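Local coordinates for protein DPSA (Streptomyces coelicolor, PDB 4CY9) that probably oxidises and stores iron as a Dps-family miniferritin, a shell of twelve identical subunits, and is linked to DNA binding, at residues L26-L31 and D66-V71; G18-V23 and A76-V81; K39-N44 and E55-Q60. All blocks are in the same frame, centred on the assembly; numbering follows the deposited sequence. Where two conformers were deposited one is given.

Contact 1: L26-L31 and D66-V71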
loop_
_atom_site.group_PDB
_atom_site.type_symbol
_atom_site.label_atom_id
_atom_site.label_comp_id
_atom_site.label_asym_id
_atom_site.label_seq_id
_atom_site.Cartn_x
_atom_site.Cartn_y
_atom_site.Cartn_z
ATOM N N LEU A 26 -23.597 28.392 -10.806
ATOM C CA LEU A 26 -24.149 27.648 -11.979
ATOM C C LEU A 26 -23.153 26.582 -12.462
ATOM O O LEU A 26 -23.637 25.505 -12.898
ATOM C CB LEU A 26 -24.421 28.703 -13.119
ATOM C CG LEU A 26 -25.115 28.038 -14.342
ATOM C CD1 LEU A 26 -26.504 27.513 -13.920
ATOM C CD2 LEU A 26 -25.210 29.221 -15.391
ATOM N N ARG A 27 -21.840 26.847 -12.385
ATOM C CA ARG A 27 -20.937 25.814 -12.818
ATOM C C ARG A 27 -21.090 24.606 -11.829
ATOM O O ARG A 27 -20.946 23.456 -12.299
ATOM C CB ARG A 27 -19.495 26.258 -12.715
ATOM C CG ARG A 27 -19.147 27.314 -13.823
ATOM C CD ARG A 27 -19.388 26.817 -15.233
ATOM N NE ARG A 27 -20.747 27.152 -15.690
ATOM C CZ ARG A 27 -21.507 26.365 -16.470
ATOM N NH1 ARG A 27 -21.154 25.077 -16.820
ATOM N NH2 ARG A 27 -22.625 26.895 -17.048
ATOM N N LEU A 28 -21.322 24.870 -10.548
ATOM C CA LEU A 28 -21.541 23.732 -9.594
ATOM C C LEU A 28 -22.823 22.967 -9.945
ATOM O O LEU A 28 -22.797 21.709 -9.996
ATOM C CB LEU A 28 -21.599 24.278 -8.166
ATOM C CG LEU A 28 -21.938 23.239 -7.089
ATOM C CD1 LEU A 28 -20.823 22.113 -7.080
ATOM C CD2 LEU A 28 -21.844 23.975 -5.727
ATOM N N HIS A 29 -23.943 23.642 -10.308
ATOM C CA HIS A 29 -25.079 22.818 -10.772
ATOM C C HIS A 29 -24.739 21.976 -11.976
ATOM O O HIS A 29 -25.167 20.868 -12.085
ATOM C CB HIS A 29 -26.240 23.824 -11.200
ATOM C CG HIS A 29 -26.835 24.541 -10.017
ATOM N ND1 HIS A 29 -27.024 23.956 -8.789
ATOM C CD2 HIS A 29 -27.328 25.844 -9.933
ATOM C CE1 HIS A 29 -27.607 24.898 -7.959
ATOM N NE2 HIS A 29 -27.764 26.023 -8.649
ATOM N N ALA A 30 -23.972 22.567 -12.913
ATOM C CA ALA A 30 -23.576 21.750 -14.088
ATOM C C ALA A 30 -22.728 20.527 -13.726
ATOM O O ALA A 30 -22.936 19.465 -14.351
ATOM C CB ALA A 30 -22.916 22.578 -15.222
ATOM N N LEU A 31 -21.786 20.703 -12.810
ATOM C CA LEU A 31 -20.917 19.563 -12.467
ATOM C C LEU A 31 -21.751 18.538 -11.675
ATOM O O LEU A 31 -21.558 17.331 -11.901
ATOM C CB LEU A 31 -19.745 20.068 -11.587
ATOM C CG LEU A 31 -18.750 20.891 -12.475
ATOM C CD1 LEU A 31 -17.789 21.571 -11.408
ATOM C CD2 LEU A 31 -17.881 19.961 -13.392
ATOM N N ASP A 66 -15.018 15.300 -7.660
ATOM C CA ASP A 66 -13.922 16.062 -7.075
ATOM C C ASP A 66 -13.987 17.542 -7.578
ATOM O O ASP A 66 -13.759 18.495 -6.807
ATOM C CB ASP A 66 -12.537 15.478 -7.444
ATOM C CG ASP A 66 -12.166 14.186 -6.652
ATOM O OD1 ASP A 66 -12.813 13.920 -5.673
ATOM O OD2 ASP A 66 -11.168 13.525 -7.086
ATOM N N MET A 67 -14.215 17.717 -8.890
ATOM C CA MET A 67 -14.352 19.103 -9.466
ATOM C C MET A 67 -15.505 19.845 -8.739
ATOM O O MET A 67 -15.283 21.015 -8.349
ATOM C CB MET A 67 -14.754 19.020 -10.991
ATOM C CG MET A 67 -13.511 18.472 -11.791
ATOM S SD MET A 67 -14.192 18.507 -13.506
ATOM C CE MET A 67 -12.941 17.418 -14.202
ATOM N N ALA A 68 -16.628 19.186 -8.509
ATOM C CA ALA A 68 -17.783 19.877 -7.872
ATOM C C ALA A 68 -17.369 20.296 -6.453
ATOM O O ALA A 68 -17.682 21.404 -6.002
ATOM C CB ALA A 68 -19.011 18.895 -7.811
ATOM N N ASP A 69 -16.692 19.392 -5.693
ATOM C CA ASP A 69 -16.197 19.700 -4.326
ATOM C C ASP A 69 -15.333 20.924 -4.376
ATOM O O ASP A 69 -15.462 21.828 -3.490
ATOM C CB ASP A 69 -15.257 18.556 -3.776
ATOM C CG ASP A 69 -16.042 17.368 -3.290
ATOM O OD1 ASP A 69 -17.192 17.664 -2.924
ATOM O OD2 ASP A 69 -15.551 16.174 -3.221
ATOM N N ASP A 70 -14.424 20.979 -5.363
ATOM C CA ASP A 70 -13.456 22.085 -5.298
ATOM C C ASP A 70 -14.152 23.430 -5.719
ATOM O O ASP A 70 -13.835 24.500 -5.157
ATOM C CB ASP A 70 -12.298 21.863 -6.314
ATOM C CG ASP A 70 -11.329 20.763 -5.834
ATOM O OD1 ASP A 70 -11.291 20.502 -4.586
ATOM O OD2 ASP A 70 -10.629 20.177 -6.638
ATOM N N VAL A 71 -15.112 23.333 -6.693
ATOM C CA VAL A 71 -15.898 24.614 -6.980
ATOM C C VAL A 71 -16.703 25.016 -5.788
ATOM O O VAL A 71 -16.773 26.213 -5.424
ATOM C CB VAL A 71 -16.789 24.387 -8.234
ATOM C CG1 VAL A 71 -17.814 25.552 -8.409
ATOM C CG2 VAL A 71 -15.891 24.235 -9.513
#

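Contact 2: G18-V23 and A76-V81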
loop_
_atom_site.group_PDB
_atom_site.type_symbol
_atom_site.label_atom_id
_atom_site.label_comp_id
_atom_site.label_asym_id
_atom_site.label_seq_id
_atom_site.Cartn_x
_atom_site.Cartn_y
_atom_site.Cartn_z
ATOM N N GLY A 18 -19.253 38.619 -5.382
ATOM C CA GLY A 18 -20.629 38.159 -5.549
ATOM C C GLY A 18 -20.862 37.720 -6.998
ATOM O O GLY A 18 -21.607 36.762 -7.238
ATOM N N ARG A 19 -20.346 38.495 -7.979
ATOM C CA ARG A 19 -20.641 38.037 -9.331
ATOM C C ARG A 19 -19.821 36.729 -9.626
ATOM O O ARG A 19 -20.398 35.880 -10.285
ATOM C CB ARG A 19 -20.293 39.082 -10.392
ATOM C CG ARG A 19 -21.249 40.272 -10.296
ATOM C CD ARG A 19 -20.730 41.371 -11.278
ATOM N NE ARG A 19 -19.565 42.156 -10.861
ATOM C CZ ARG A 19 -18.297 42.128 -11.375
ATOM N NH1 ARG A 19 -17.881 41.259 -12.361
ATOM N NH2 ARG A 19 -17.393 42.990 -10.846
ATOM N N LEU A 20 -18.653 36.597 -9.070
ATOM C CA LEU A 20 -17.871 35.260 -9.277
ATOM C C LEU A 20 -18.653 34.123 -8.575
ATOM O O LEU A 20 -18.699 33.026 -9.148
ATOM C CB LEU A 20 -16.431 35.475 -8.697
ATOM C CG LEU A 20 -15.553 34.224 -9.005
ATOM C CD1 LEU A 20 -15.535 33.837 -10.519
ATOM C CD2 LEU A 20 -14.141 34.618 -8.559
ATOM N N ILE A 21 -19.185 34.380 -7.377
ATOM C CA ILE A 21 -20.018 33.348 -6.699
ATOM C C ILE A 21 -21.158 32.924 -7.631
ATOM O O ILE A 21 -21.514 31.763 -7.748
ATOM C CB ILE A 21 -20.524 33.896 -5.339
ATOM C CG1 ILE A 21 -19.347 33.962 -4.338
ATOM C CG2 ILE A 21 -21.739 32.996 -4.816
ATOM C CD1 ILE A 21 -19.656 34.921 -3.165
ATOM N N GLY A 22 -21.858 33.908 -8.256
ATOM C CA GLY A 22 -22.966 33.533 -9.187
ATOM C C GLY A 22 -22.478 32.677 -10.356
ATOM O O GLY A 22 -23.197 31.731 -10.729
ATOM N N VAL A 23 -21.321 33.013 -10.930
ATOM C CA VAL A 23 -20.751 32.207 -12.041
ATOM C C VAL A 23 -20.493 30.769 -11.502
ATOM O O VAL A 23 -20.872 29.786 -12.163
ATOM C CB VAL A 23 -19.422 32.821 -12.519
ATOM C CG1 VAL A 23 -18.609 31.916 -13.480
ATOM C CG2 VAL A 23 -19.849 34.137 -13.228
ATOM N N ALA A 76 -17.487 28.821 -1.105
ATOM C CA ALA A 76 -17.555 29.117 0.330
ATOM C C ALA A 76 -16.398 30.030 0.767
ATOM O O ALA A 76 -16.623 31.026 1.523
ATOM C CB ALA A 76 -17.469 27.733 1.099
ATOM N N ALA A 77 -15.177 29.835 0.210
ATOM C CA ALA A 77 -14.025 30.698 0.558
ATOM C C ALA A 77 -14.305 32.143 0.063
ATOM O O ALA A 77 -13.906 33.090 0.720
ATOM C CB ALA A 77 -12.766 30.141 -0.097
ATOM N N LEU A 78 -15.015 32.227 -1.073
ATOM C CA LEU A 78 -15.359 33.609 -1.597
ATOM C C LEU A 78 -16.489 34.219 -0.803
ATOM O O LEU A 78 -16.772 35.460 -1.058
ATOM C CB LEU A 78 -15.818 33.515 -3.111
ATOM C CG LEU A 78 -14.601 33.223 -3.982
ATOM C CD1 LEU A 78 -15.067 32.724 -5.369
ATOM C CD2 LEU A 78 -13.690 34.477 -4.202
ATOM N N GLY A 79 -17.094 33.558 0.159
ATOM C CA GLY A 79 -18.122 34.108 1.058
ATOM C C GLY A 79 -19.516 33.757 0.720
ATOM O O GLY A 79 -20.455 34.227 1.378
ATOM N N GLY A 80 -19.737 32.792 -0.196
ATOM C CA GLY A 80 -21.076 32.425 -0.700
ATOM C C GLY A 80 -21.578 31.032 -0.190
ATOM O O GLY A 80 -20.845 30.341 0.604
ATOM N N VAL A 81 -22.777 30.691 -0.657
ATOM C CA VAL A 81 -23.408 29.436 -0.230
ATOM C C VAL A 81 -23.325 28.498 -1.452
ATOM O O VAL A 81 -23.818 28.819 -2.507
ATOM C CB VAL A 81 -24.870 29.701 0.203
ATOM C CG1 VAL A 81 -25.524 28.321 0.450
ATOM C CG2 VAL A 81 -24.872 30.639 1.439
#

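Contact 3: K39-N44 and E55-Q60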
loop_
_atom_site.group_PDB
_atom_site.type_symbol
_atom_site.label_atom_id
_atom_site.label_comp_id
_atom_site.label_asym_id
_atom_site.label_seq_id
_atom_site.Cartn_x
_atom_site.Cartn_y
_atom_site.Cartn_z
ATOM N N LYS A 39 -23.472 8.682 -13.798
ATOM C CA LYS A 39 -23.840 7.424 -13.127
ATOM C C LYS A 39 -25.068 6.863 -13.818
ATOM O O LYS A 39 -25.171 5.644 -14.004
ATOM C CB LYS A 39 -24.177 7.649 -11.664
ATOM C CG LYS A 39 -22.913 7.670 -10.697
ATOM C CD LYS A 39 -22.359 6.181 -10.792
ATOM C CE LYS A 39 -21.423 5.858 -9.681
ATOM N NZ LYS A 39 -20.997 4.414 -9.882
ATOM N N HIS A 40 -26.017 7.711 -14.172
ATOM C CA HIS A 40 -27.191 7.196 -14.948
ATOM C C HIS A 40 -26.792 6.456 -16.205
ATOM O O HIS A 40 -27.363 5.382 -16.511
ATOM C CB HIS A 40 -28.097 8.448 -15.261
ATOM C CG HIS A 40 -29.280 8.124 -16.121
ATOM N ND1 HIS A 40 -30.500 7.748 -15.598
ATOM C CD2 HIS A 40 -29.398 8.060 -17.516
ATOM C CE1 HIS A 40 -31.357 7.500 -16.621
ATOM N NE2 HIS A 40 -30.694 7.676 -17.792
ATOM N N VAL A 41 -25.838 7.014 -16.951
ATOM C CA VAL A 41 -25.387 6.313 -18.158
ATOM C C VAL A 41 -24.728 4.996 -17.739
ATOM O O VAL A 41 -24.914 3.932 -18.368
ATOM C CB VAL A 41 -24.415 7.216 -18.977
ATOM C CG1 VAL A 41 -23.894 6.413 -20.165
ATOM C CG2 VAL A 41 -25.238 8.442 -19.519
ATOM N N HIS A 42 -23.827 5.021 -16.762
ATOM C CA HIS A 42 -23.139 3.809 -16.295
ATOM C C HIS A 42 -24.157 2.696 -15.993
ATOM O O HIS A 42 -23.914 1.528 -16.304
ATOM C CB HIS A 42 -22.369 4.245 -15.059
ATOM C CG HIS A 42 -21.672 3.163 -14.292
ATOM N ND1 HIS A 42 -20.418 2.735 -14.612
ATOM C CD2 HIS A 42 -21.960 2.647 -13.020
ATOM C CE1 HIS A 42 -19.944 1.834 -13.713
ATOM N NE2 HIS A 42 -20.933 1.777 -12.694
ATOM N N TRP A 43 -25.259 3.030 -15.359
ATOM C CA TRP A 43 -26.223 1.969 -14.960
ATOM C C TRP A 43 -27.054 1.486 -16.097
ATOM O O TRP A 43 -27.503 0.334 -16.068
ATOM C CB TRP A 43 -27.196 2.547 -13.911
ATOM C CG TRP A 43 -26.520 2.965 -12.633
ATOM C CD1 TRP A 43 -25.431 2.388 -12.014
ATOM C CD2 TRP A 43 -26.898 4.094 -11.801
ATOM N NE1 TRP A 43 -25.084 3.079 -10.890
ATOM C CE2 TRP A 43 -25.967 4.116 -10.694
ATOM C CE3 TRP A 43 -27.927 5.062 -11.873
ATOM C CZ2 TRP A 43 -26.011 5.083 -9.658
ATOM C CZ3 TRP A 43 -28.010 6.003 -10.788
ATOM C CH2 TRP A 43 -27.102 6.035 -9.700
ATOM N N ASN A 44 -27.246 2.310 -17.129
ATOM C CA ASN A 44 -28.277 2.031 -18.130
ATOM C C ASN A 44 -27.727 1.828 -19.543
ATOM O O ASN A 44 -28.500 1.742 -20.490
ATOM C CB ASN A 44 -29.277 3.209 -18.165
ATOM C CG ASN A 44 -30.065 3.298 -16.828
ATOM O OD1 ASN A 44 -30.031 4.332 -16.081
ATOM N ND2 ASN A 44 -30.687 2.166 -16.470
ATOM N N GLU A 55 -17.227 0.559 -17.500
ATOM C CA GLU A 55 -15.985 0.781 -16.691
ATOM C C GLU A 55 -15.391 2.123 -17.042
ATOM O O GLU A 55 -14.829 2.789 -16.072
ATOM C CB GLU A 55 -14.905 -0.332 -16.830
ATOM C CG GLU A 55 -15.575 -1.688 -16.619
ATOM C CD GLU A 55 -15.525 -2.295 -15.316
ATOM O OE1 GLU A 55 -16.264 -1.794 -14.456
ATOM O OE2 GLU A 55 -14.907 -3.393 -15.257
ATOM N N MET A 56 -15.421 2.519 -18.293
ATOM C CA MET A 56 -14.705 3.825 -18.627
ATOM C C MET A 56 -15.310 5.149 -17.913
ATOM O O MET A 56 -14.637 6.170 -17.609
ATOM C CB MET A 56 -14.836 4.103 -20.051
ATOM C CG MET A 56 -14.322 5.474 -20.539
ATOM S SD MET A 56 -14.478 5.673 -22.405
ATOM C CE MET A 56 -16.082 6.546 -22.706
ATOM N N ILE A 57 -16.607 5.100 -17.672
ATOM C CA ILE A 57 -17.279 6.270 -17.008
ATOM C C ILE A 57 -16.847 6.362 -15.562
ATOM O O ILE A 57 -16.835 7.438 -14.959
ATOM C CB ILE A 57 -18.837 6.032 -17.150
ATOM C CG1 ILE A 57 -19.182 6.289 -18.570
ATOM C CG2 ILE A 57 -19.597 6.902 -16.085
ATOM C CD1 ILE A 57 -20.677 5.919 -18.862
ATOM N N ASP A 58 -16.542 5.207 -14.920
ATOM C CA ASP A 58 -16.403 5.315 -13.428
ATOM C C ASP A 58 -15.243 6.288 -12.970
ATOM O O ASP A 58 -15.515 7.051 -12.009
ATOM C CB ASP A 58 -16.502 3.867 -12.782
ATOM C CG ASP A 58 -17.877 3.683 -11.926
ATOM O OD1 ASP A 58 -18.938 4.660 -11.692
ATOM O OD2 ASP A 58 -17.872 2.567 -11.388
ATOM N N PRO A 59 -14.075 6.308 -13.575
ATOM C CA PRO A 59 -13.145 7.274 -13.061
ATOM C C PRO A 59 -13.553 8.743 -13.390
ATOM O O PRO A 59 -13.132 9.646 -12.663
ATOM C CB PRO A 59 -11.849 6.994 -13.763
ATOM C CG PRO A 59 -12.180 6.159 -14.989
ATOM C CD PRO A 59 -13.347 5.327 -14.502
ATOM N N GLN A 60 -14.317 8.962 -14.464
ATOM C CA GLN A 60 -14.774 10.306 -14.750
ATOM C C GLN A 60 -15.850 10.740 -13.715
ATOM O O GLN A 60 -15.856 11.904 -13.316
ATOM C CB GLN A 60 -15.359 10.314 -16.155
ATOM C CG GLN A 60 -15.935 11.671 -16.485
ATOM C CD GLN A 60 -14.875 12.829 -16.654
ATOM O OE1 GLN A 60 -13.600 12.704 -16.332
ATOM N NE2 GLN A 60 -15.337 13.925 -17.135
#

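Contact 1: L26-L31 and D66-V71
Leu31 and Ala68 mark the closest backbone passage, their CA atoms 5.6 Å apart, where helical segments 26-31 and 66-71 run nearly antiparallel at 160° with their axes 9.1 Å from each other. The 279 Å² buried between them comes mostly from aliphatic and thioether side chains, with some helix backbone. Leu31 does most of the work from its side. Its CG stands anti to the carbonyl carbon (chi1 -72°), which sends the two methyls across the gap to different partners: CD1 reaches Val71 CG2 at 3.8 Å and also lies against the Met67 backbone, while CD2 comes up to Met67 SD at 4.0 Å. The Leu31 and Met67 side chains cross roughly at a right angle. The leucine methyls touch the methionine at its CB as well as at its sulfur.

Both helices belong to the four-helix bundle of the ferritin-like fold, in which the long helices 14-44 and 50-77 pair as neighbours. Helix 135-158 approaches the same region of 66-71, with Leu148 against Met67 and Gln144 against Val71.

Leu28 also reaches Ala68. With its CG turned anti to the backbone N (chi1 175°), the branch carries CD1 to 3.8 Å from Ala68 CB and 3.4 Å from Ala68 O, while Leu28 CB rests 4.0 Å from Val71 CG1. The small Ala68 methyl meets both Leu28 CD1 and Leu31 CB, consistent with the short CA separation at this point. Beyond Leu28 lies Trp43 of a neighbouring subunit, and Asp69, directed away from segment 26-31, faces that same subunit.

Contact 2: G18-V23 and A76-V81
Ile21 and Leu78 form the centre of this contact, their side chains sliding past each other in opposite directions with Ile21 CG1 3.8 Å from Leu78 CB. The delta methyl of Ile21 goes further and settles on the backbone of the turn: CD1 is 3.6 Å from Leu78 O and 3.7 Å from Gly80 N. That reach follows from CG1 standing anti to the carbonyl carbon, at chi1 -72°, with the chain extended beyond it. Leu20 meets the far end of the same leucine, crossing it at about a right angle, with Leu20 CD2 3.8 Å from Leu78 CD1.

The backbone that receives Ile21 is the C-terminal end of helix 50-77, finished by a Schellman motif. Gly79 takes a positive phi of 101°, and its N bonds back to Ala76 O at 2.9 Å. A beta carbon at Gly79 would press on the preceding carbonyl oxygen, while one at Gly80 would fall only 2.7 Å from Ile21 CG2; the two glycines thus let the chain turn and pass close to helix 14-44.

Further out, residues of the N-terminal arm lie against the turn: Thr8 OG1 bonds Leu78 O, Val9 and Ile12 pack on Leu78, and Pro5 touches Ile21. Ala130 and Ile133 of helix 105-133 cover Leu20, and Ala76 packs against Trp43 of a second subunit and Trp153 of a third.

Contact 3: K39-N44 and E55-Q60
Lys39 NZ donates to Asp58 OD1 at 2.8 Å in a salt bridge, meeting the syn lone pair of that oxygen, on the side of its partner OD2. The lysine leaves its helix pointing away from segment 55-60, but a bend at chi2 (-66°) swings the extended remainder round to the carboxylate. The same ammonium forms a salt bridge with Asp69 of a neighbouring subunit, so NZ joins acidic groups from two chains.

Asp58 also sits against His42. Its OD1 lies 3.5 Å above the imidazole plane and over the ring centre, while OD2 is 3.2 Å from His42 CE1; ring and carboxylate planes are inclined by only 30°. The carboxylate therefore approaches one face of the ring. His54 stacks with His42 and bonds through its ND1 to His42 O. Shortening Asp58 to an alanine is likely to leave Lys39 with no acidic mate across this helix pair and, with the carboxylate gone from over the imidazole, the ring less firmly placed.

Behind the polar groups, segments 39-44 and 55-60, nearly antiparallel at 161° with axes 9.2 Å apart, are joined by Ile57. Its CD1 touches Val41 CG1 at 3.5 Å, the two side chains crossing at about a right angle, and its CG2 lies 4.0 Å from His42 CB. Pro59, lacking an amide hydrogen, marks a kink in helix 50-77 immediately after Asp58.

The grouping of His42, His54 and Asp58 with Asp69 and Glu73 of the neighbouring subunit, the latter packed on His42, matches by family resemblance the ferroxidase centre that Dps proteins build at the interface of two subunits, and is consistent with the same iron-oxidising role here.

In the fold
All three contacts join helix 14-44 to helix 50-77, and successive pairs lie inward along this antiparallel hairpin: contact 2 outermost in sequence, contact 1 within it, contact 3 nearest the connecting turn. Contacts 1 and 2 adjoin in sequence with centres 12 Å apart. Contact 3 is centred 18 Å from contact 1 and 30 Å from contact 2, on the opposite side of the chain's centre from the latter. Each touches the second subunit. The probable ferroxidase site draws on the contact 3 region of one chain and on the middle of helix 50-77, near contact 1, of another.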